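Local coordinates for modulator protein RSBR (Bacillus subtilis, PDB 2BNL) that regulates the general stress response as part of the stressosome, promoting phosphorylation of RsbS by the RsbT kinase, this chain being its globin-like N-terminal domain, at residues 88-91 with 92-96; 38-41 with 42-45; 8-11 with 12-16. All coordinates share one frame; numbering follows the deposited sequence.

Contact 1. Residues 88-91 with 92-96; sequences LAEF and WKRLY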
loop_
_atom_site.group_PDB
_atom_site.type_symbol
_atom_site.label_atom_id
_atom_site.label_comp_id
_atom_site.label_asym_id
_atom_site.label_seq_id
_atom_site.Cartn_x
_atom_site.Cartn_y
_atom_site.Cartn_z
ATOM N N LEU A 88 0.165 -0.574 8.333
ATOM C CA LEU A 88 0.435 0.745 7.755
ATOM C C LEU A 88 -0.817 1.392 7.105
ATOM O O LEU A 88 -0.972 2.639 7.210
ATOM C CB LEU A 88 1.602 0.668 6.786
ATOM C CG LEU A 88 2.914 0.246 7.377
ATOM C CD1 LEU A 88 4.138 0.607 6.498
ATOM C CD2 LEU A 88 3.144 0.908 8.750
ATOM N N ALA A 89 -1.587 0.605 6.369
ATOM C CA ALA A 89 -2.916 1.055 5.764
ATOM C C ALA A 89 -3.856 1.621 6.852
ATOM O O ALA A 89 -4.398 2.724 6.751
ATOM C CB ALA A 89 -3.559 -0.057 4.978
ATOM N N GLU A 90 -3.978 0.879 7.961
ATOM C CA GLU A 90 -4.773 1.339 9.078
ATOM C C GLU A 90 -4.194 2.567 9.780
ATOM O O GLU A 90 -4.978 3.382 10.252
ATOM C CB GLU A 90 -4.949 0.191 10.162
ATOM C CG GLU A 90 -6.008 -0.696 10.014
ATOM C CD GLU A 90 -7.354 0.025 9.700
ATOM O OE1 GLU A 90 -7.928 0.723 10.567
ATOM O OE2 GLU A 90 -7.772 -0.096 8.521
ATOM N N PHE A 91 -2.842 2.729 9.860
ATOM C CA PHE A 91 -2.229 3.865 10.472
ATOM C C PHE A 91 -2.739 5.166 9.789
ATOM O O PHE A 91 -3.180 6.052 10.501
ATOM C CB PHE A 91 -0.714 3.830 10.359
ATOM C CG PHE A 91 -0.014 2.937 11.349
ATOM C CD1 PHE A 91 -0.727 1.982 12.157
ATOM C CD2 PHE A 91 1.307 2.961 11.434
ATOM C CE1 PHE A 91 -0.078 1.160 12.996
ATOM C CE2 PHE A 91 1.980 2.155 12.308
ATOM C CZ PHE A 91 1.277 1.259 13.089
ATOM N N TRP A 92 -2.715 5.239 8.455
ATOM C CA TRP A 92 -3.078 6.493 7.767
ATOM C C TRP A 92 -4.601 6.737 7.877
ATOM O O TRP A 92 -5.063 7.893 7.961
ATOM C CB TRP A 92 -2.451 6.643 6.359
ATOM C CG TRP A 92 -3.043 5.833 5.264
ATOM C CD1 TRP A 92 -2.597 4.606 4.762
ATOM C CD2 TRP A 92 -4.261 6.105 4.585
ATOM N NE1 TRP A 92 -3.463 4.149 3.821
ATOM C CE2 TRP A 92 -4.499 5.033 3.699
ATOM C CE3 TRP A 92 -5.181 7.159 4.634
ATOM C CZ2 TRP A 92 -5.648 4.981 2.873
ATOM C CZ3 TRP A 92 -6.362 7.075 3.854
ATOM C CH2 TRP A 92 -6.528 6.040 2.930
ATOM N N LYS A 93 -5.361 5.649 7.886
ATOM C CA LYS A 93 -6.796 5.730 7.933
ATOM C C LYS A 93 -7.300 6.224 9.261
ATOM O O LYS A 93 -8.295 7.022 9.330
ATOM C CB LYS A 93 -7.408 4.362 7.603
ATOM C CG LYS A 93 -7.155 3.999 6.176
ATOM C CD LYS A 93 -7.848 2.654 5.952
ATOM C CE LYS A 93 -7.189 1.842 4.910
ATOM N NZ LYS A 93 -7.934 0.530 5.006
ATOM N N ARG A 94 -6.573 5.816 10.308
ATOM C CA ARG A 94 -6.840 6.294 11.594
ATOM C C ARG A 94 -6.441 7.733 11.826
ATOM O O ARG A 94 -7.132 8.450 12.519
ATOM C CB ARG A 94 -6.285 5.328 12.622
ATOM C CG ARG A 94 -7.175 4.043 12.623
ATOM C CD ARG A 94 -6.844 3.013 13.697
ATOM N NE ARG A 94 -7.374 1.682 13.293
ATOM C CZ ARG A 94 -7.565 0.635 14.108
ATOM N NH1 ARG A 94 -7.340 0.730 15.418
ATOM N NH2 ARG A 94 -8.031 -0.493 13.620
ATOM N N LEU A 95 -5.367 8.163 11.187
ATOM C CA LEU A 95 -4.956 9.550 11.191
ATOM C C LEU A 95 -5.997 10.390 10.407
ATOM O O LEU A 95 -6.388 11.504 10.819
ATOM C CB LEU A 95 -3.542 9.655 10.588
ATOM C CG LEU A 95 -3.192 11.094 10.166
ATOM C CD1 LEU A 95 -2.951 11.826 11.466
ATOM C CD2 LEU A 95 -2.008 11.220 9.299
ATOM N N TYR A 96 -6.483 9.849 9.281
ATOM C CA TYR A 96 -7.558 10.487 8.588
ATOM C C TYR A 96 -8.771 10.809 9.496
ATOM O O TYR A 96 -9.253 11.929 9.541
ATOM C CB TYR A 96 -7.988 9.701 7.340
ATOM C CG TYR A 96 -9.312 10.179 6.828
ATOM C CD1 TYR A 96 -9.411 11.367 6.059
ATOM C CD2 TYR A 96 -10.476 9.487 7.134
ATOM C CE1 TYR A 96 -10.605 11.799 5.603
ATOM C CE2 TYR A 96 -11.706 9.947 6.681
ATOM C CZ TYR A 96 -11.735 11.088 5.896
ATOM O OH TYR A 96 -12.921 11.491 5.419
#
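Glu90 OE1 is gripped by two nitrogens of Arg94, one helical turn further on: NE at 2.9 Å, nearly straight, and NH2 at 3.3 Å. Glu90 OE1 lies at the edge of the guanidinium group, in its plane, but the carboxylate is turned 74° from that plane; NE uses the anti lone pair of OE1, while NH2 meets it on the same anti side but well out of the carboxylate plane. A bend at chi2 (-47°) brings the carboxylate round to its partners. Its other oxygen, OE2, forms a looser salt bridge with Lys93 NZ at 3.6 Å, completing a three-residue network. The stronger polar partners of both cations lie outside, Glu28 for Arg94 and Asp117 of the second subunit for Lys93, so the network links helix 81-100 to helix 15-30 and to the dimer partner. On one face of the Trp92 ring Lys93 CG lies 3.6 Å above the centre, and on that same face Ala89 O is offset toward the rim. The Trp92 torsion, chi1 75°, swings the indole back over the preceding turn. Phe91 stacks on Trp22, while Leu95 packs on Phe120; this middle part of helix 81-100 thus lies between helices 15-30 and 109-135.

Contact 2. Residues 38-41 with 42-45; sequences TDQV and YENI
This is a local contact across the first turns of a helix: Thr38 caps helix 39-54, and a group of polar side chains follows along its outer side. The cap is made by Thr38 OG1, which accepts from Val41 N at 3.2 Å and so engages a first-turn amide. Thr38 also contributes its carbonyl, bonded to Tyr42 N. On the outer side, the Gln40 amide nitrogen serves two acceptors. Gln40 NE2 gives a nearly straight bond to Asn44 OD1 at 2.8 Å, with the acceptor in the plane of the Gln40 amide while the donor stands above the Asn44 carbonyl plane, away from its lone pairs. A second, weak bond runs from Gln40 NE2 to Glu43 OE2 at 3.2 Å. With CG anti to the backbone N (chi1 -166°) and a bend at chi2, Gln40 carries its amide forward along the helix to meet both. The two amide planes are 47° apart. The setting is an all-helical domain of the globin clan, in which this helix shows one side to the interior. There Tyr42 lies against Leu26, Lys27 and Ser30 of helix 15-30, and its hydroxyl is hydrogen-bonded to Leu37 N just ahead of the cap. The Tyr42 ring passes the cap residue obliquely, its CD2 3.3 Å from Thr38 O. One turn apart, Val41 CG1 and Ile45 CD1 approach to 4.3 Å, and both side chains rest on Ile77; Ile45 and Asn44 also touch Arg73 of helix 64-76.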
loop_
_atom_site.group_PDB
_atom_site.type_symbol
_atom_site.label_atom_id
_atom_site.label_comp_id
_atom_site.label_asym_id
_atom_site.label_seq_id
_atom_site.Cartn_x
_atom_site.Cartn_y
_atom_site.Cartn_z
ATOM N N THR A 38 5.005 -7.798 22.972
ATOM C CA THR A 38 4.719 -7.000 24.110
ATOM C C THR A 38 4.195 -5.621 23.686
ATOM O O THR A 38 4.542 -5.130 22.596
ATOM C CB THR A 38 5.928 -6.861 25.015
ATOM O OG1 THR A 38 6.940 -6.146 24.334
ATOM C CG2 THR A 38 6.403 -8.260 25.369
ATOM N N ASP A 39 3.530 -4.947 24.653
ATOM C CA ASP A 39 3.196 -3.535 24.431
ATOM C C ASP A 39 4.363 -2.666 24.008
ATOM O O ASP A 39 4.187 -1.840 23.096
ATOM C CB ASP A 39 2.510 -2.953 25.618
ATOM C CG ASP A 39 1.073 -3.564 25.812
ATOM O OD1 ASP A 39 0.619 -4.424 24.988
ATOM O OD2 ASP A 39 0.424 -3.226 26.832
ATOM N N GLN A 40 5.513 -2.780 24.731
ATOM C CA GLN A 40 6.693 -2.046 24.388
ATOM C C GLN A 40 7.220 -2.314 22.973
ATOM O O GLN A 40 7.699 -1.403 22.373
ATOM C CB GLN A 40 7.801 -2.249 25.411
ATOM C CG GLN A 40 8.888 -1.248 25.239
ATOM C CD GLN A 40 8.433 0.155 25.678
ATOM O OE1 GLN A 40 8.028 0.304 26.792
ATOM N NE2 GLN A 40 8.509 1.175 24.778
ATOM N N VAL A 41 7.160 -3.560 22.470
ATOM C CA VAL A 41 7.610 -3.862 21.136
ATOM C C VAL A 41 6.750 -3.076 20.159
ATOM O O VAL A 41 7.262 -2.413 19.257
ATOM C CB VAL A 41 7.601 -5.372 20.834
ATOM C CG1 VAL A 41 7.704 -5.639 19.447
ATOM C CG2 VAL A 41 8.797 -6.007 21.535
ATOM N N TYR A 42 5.447 -3.079 20.381
ATOM C CA TYR A 42 4.562 -2.359 19.405
ATOM C C TYR A 42 4.697 -0.870 19.527
ATOM O O TYR A 42 4.732 -0.141 18.461
ATOM C CB TYR A 42 3.110 -2.858 19.551
ATOM C CG TYR A 42 2.901 -4.336 19.283
ATOM C CD1 TYR A 42 3.278 -4.915 18.085
ATOM C CD2 TYR A 42 2.313 -5.177 20.216
ATOM C CE1 TYR A 42 3.085 -6.266 17.782
ATOM C CE2 TYR A 42 2.138 -6.532 19.908
ATOM C CZ TYR A 42 2.532 -7.055 18.702
ATOM O OH TYR A 42 2.375 -8.397 18.454
ATOM N N GLU A 43 4.834 -0.374 20.768
ATOM C CA GLU A 43 5.128 1.039 20.957
ATOM C C GLU A 43 6.419 1.499 20.224
ATOM O O GLU A 43 6.457 2.526 19.613
ATOM C CB GLU A 43 5.148 1.393 22.451
ATOM C CG GLU A 43 5.442 2.844 22.716
ATOM C CD GLU A 43 5.641 3.186 24.201
ATOM O OE1 GLU A 43 4.815 2.704 24.991
ATOM O OE2 GLU A 43 6.681 3.845 24.563
ATOM N N ASN A 44 7.437 0.695 20.312
ATOM C CA ASN A 44 8.712 0.987 19.711
ATOM C C ASN A 44 8.623 1.008 18.184
ATOM O O ASN A 44 9.278 1.779 17.529
ATOM C CB ASN A 44 9.777 0.004 20.174
ATOM C CG ASN A 44 10.275 0.259 21.556
ATOM O OD1 ASN A 44 9.822 1.131 22.281
ATOM N ND2 ASN A 44 11.163 -0.595 21.975
ATOM N N ILE A 45 7.835 0.112 17.635
ATOM C CA ILE A 45 7.497 0.192 16.203
ATOM C C ILE A 45 6.778 1.472 15.784
ATOM O O ILE A 45 7.186 2.098 14.799
ATOM C CB ILE A 45 6.626 -1.024 15.741
ATOM C CG1 ILE A 45 7.441 -2.303 15.817
ATOM C CG2 ILE A 45 6.080 -0.759 14.349
ATOM C CD1 ILE A 45 6.618 -3.515 15.844
#

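Contact 3. Residues 8-11 with 12-16; sequences YQFI and AENQN
Asn14 ND2 donates to Phe10 O at 2.8 Å, the acceptor lying in the plane of the Asn14 amide, so the side chain folds back onto the last full turn of helix 5-13. The same nitrogen stands 3.2 Å above the centre of the Phe10 ring, over one face. Amide and ring planes are only 27° apart, and the flat amide lies over the ring rather than pointing an N-H straight down at it. With chi1 of -175°, Phe10 sends its ring forward along the helix to lie beneath the amide. The backbone changes course here: Asn14 N bonds to Ile11 O at 3.2 Å, and Asn14 occupies the N-cap position of helix 15-30 without a side-chain capping bond. Gln15 NE2 reaches back to Ala12 O at 2.9 Å, in the carbonyl plane on a lone pair, a further tie across the junction. On the outer side, Gln9 NE2 donates to Glu13 OE2 at 3.0 Å, meeting the oxygen on its syn side. Ala12 CB adds a looser apolar contact with Tyr8 CE2 at 4.3 Å, while the Tyr8 hydroxyl bonds to Leu54 O. The junction between helices 5-13 and 15-30 is set against the rest of the domain by Phe10, packed on Lys98 and Met99 of helix 81-100, and by Ile11, which reaches Ile50 and Leu53 of helix 39-54 and Phe119 and Phe120 of helix 109-135.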
loop_
_atom_site.group_PDB
_atom_site.type_symbol
_atom_site.label_atom_id
_atom_site.label_comp_id
_atom_site.label_asym_id
_atom_site.label_seq_id
_atom_site.Cartn_x
_atom_site.Cartn_y
_atom_site.Cartn_z
ATOM N N TYR A 8 2.234 16.960 7.687
ATOM C CA TYR A 8 3.445 16.931 8.553
ATOM C C TYR A 8 3.196 17.667 9.848
ATOM O O TYR A 8 3.498 17.156 10.941
ATOM C CB TYR A 8 4.694 17.505 7.774
ATOM C CG TYR A 8 5.992 17.443 8.554
ATOM C CD1 TYR A 8 6.898 16.376 8.339
ATOM C CD2 TYR A 8 6.239 18.325 9.612
ATOM C CE1 TYR A 8 8.045 16.283 9.046
ATOM C CE2 TYR A 8 7.397 18.220 10.385
ATOM C CZ TYR A 8 8.298 17.201 10.083
ATOM O OH TYR A 8 9.420 17.029 10.815
ATOM N N GLN A 9 2.655 18.887 9.751
ATOM C CA GLN A 9 2.353 19.679 10.928
ATOM C C GLN A 9 1.392 19.039 11.918
ATOM O O GLN A 9 1.581 19.114 13.096
ATOM C CB GLN A 9 1.876 21.036 10.506
ATOM C CG GLN A 9 0.964 21.685 11.507
ATOM C CD GLN A 9 0.410 23.072 11.084
ATOM O OE1 GLN A 9 -0.192 23.290 9.979
ATOM N NE2 GLN A 9 0.611 23.984 11.965
ATOM N N PHE A 10 0.392 18.327 11.414
ATOM C CA PHE A 10 -0.503 17.668 12.276
ATOM C C PHE A 10 0.190 16.537 12.991
ATOM O O PHE A 10 0.026 16.361 14.179
ATOM C CB PHE A 10 -1.764 17.193 11.497
ATOM C CG PHE A 10 -2.790 16.607 12.383
ATOM C CD1 PHE A 10 -3.835 17.387 12.865
ATOM C CD2 PHE A 10 -2.695 15.294 12.798
ATOM C CE1 PHE A 10 -4.781 16.804 13.724
ATOM C CE2 PHE A 10 -3.627 14.729 13.669
ATOM C CZ PHE A 10 -4.666 15.469 14.125
ATOM N N ILE A 11 1.018 15.777 12.304
ATOM C CA ILE A 11 1.794 14.730 12.963
ATOM C C ILE A 11 2.696 15.322 13.993
ATOM O O ILE A 11 2.694 14.804 15.125
ATOM C CB ILE A 11 2.589 13.852 11.974
ATOM C CG1 ILE A 11 1.600 13.173 11.002
ATOM C CG2 ILE A 11 3.583 12.849 12.705
ATOM C CD1 ILE A 11 2.352 12.711 9.695
ATOM N N ALA A 12 3.467 16.398 13.652
ATOM C CA ALA A 12 4.375 17.030 14.596
ATOM C C ALA A 12 3.652 17.493 15.883
ATOM O O ALA A 12 4.223 17.341 16.949
ATOM C CB ALA A 12 5.114 18.179 13.984
ATOM N N GLU A 13 2.410 18.009 15.767
ATOM C CA GLU A 13 1.662 18.555 16.876
ATOM C C GLU A 13 0.885 17.528 17.687
ATOM O O GLU A 13 0.412 17.868 18.708
ATOM C CB GLU A 13 0.684 19.639 16.393
ATOM C CG GLU A 13 1.448 20.804 15.947
ATOM C CD GLU A 13 0.677 21.767 15.080
ATOM O OE1 GLU A 13 -0.525 21.493 14.761
ATOM O OE2 GLU A 13 1.340 22.780 14.660
ATOM N N ASN A 14 0.857 16.280 17.243
ATOM C CA ASN A 14 -0.012 15.241 17.841
ATOM C C ASN A 14 0.737 13.957 18.037
ATOM O O ASN A 14 0.180 12.885 17.854
ATOM C CB ASN A 14 -1.219 15.056 16.927
ATOM C CG ASN A 14 -2.131 16.339 16.912
ATOM O OD1 ASN A 14 -2.870 16.576 17.874
ATOM N ND2 ASN A 14 -2.071 17.146 15.821
ATOM N N GLN A 15 2.035 14.078 18.365
ATOM C CA GLN A 15 2.895 12.936 18.361
ATOM C C GLN A 15 2.465 11.882 19.401
ATOM O O GLN A 15 2.466 10.688 19.096
ATOM C CB GLN A 15 4.327 13.326 18.624
ATOM C CG GLN A 15 5.059 14.029 17.412
ATOM C CD GLN A 15 6.457 14.594 17.780
ATOM O OE1 GLN A 15 7.290 13.843 18.243
ATOM N NE2 GLN A 15 6.686 15.917 17.614
ATOM N N ASN A 16 2.263 12.337 20.619
ATOM C CA ASN A 16 1.885 11.367 21.692
ATOM C C ASN A 16 0.576 10.678 21.404
ATOM O O ASN A 16 0.458 9.457 21.612
ATOM C CB ASN A 16 1.993 12.033 23.092
ATOM C CG ASN A 16 3.538 12.300 23.502
ATOM O OD1 ASN A 16 4.508 11.591 22.990
ATOM N ND2 ASN A 16 3.768 13.299 24.352
#

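How the contacts relate
From the N terminus the contacts come in series, contact 3, then 2, then 1. Each joins consecutive residues, so none closes a long loop and none nests with or crosses another. Contact 3 marks the break between helices 5-13 and 15-30, contact 2 the start of helix 39-54, and contact 1 the middle of helix 81-100. Contacts 1 and 3, centres 14 Å apart, meet directly where Leu95 CD1 packs 3.7 Å from Phe10 CE2. Contact 2 touches neither: its centre is 18 Å from that of contact 1 and 20 Å from that of contact 3. Helix 15-30 relates all three, beginning in contact 3 and packing against contacts 1 and 2.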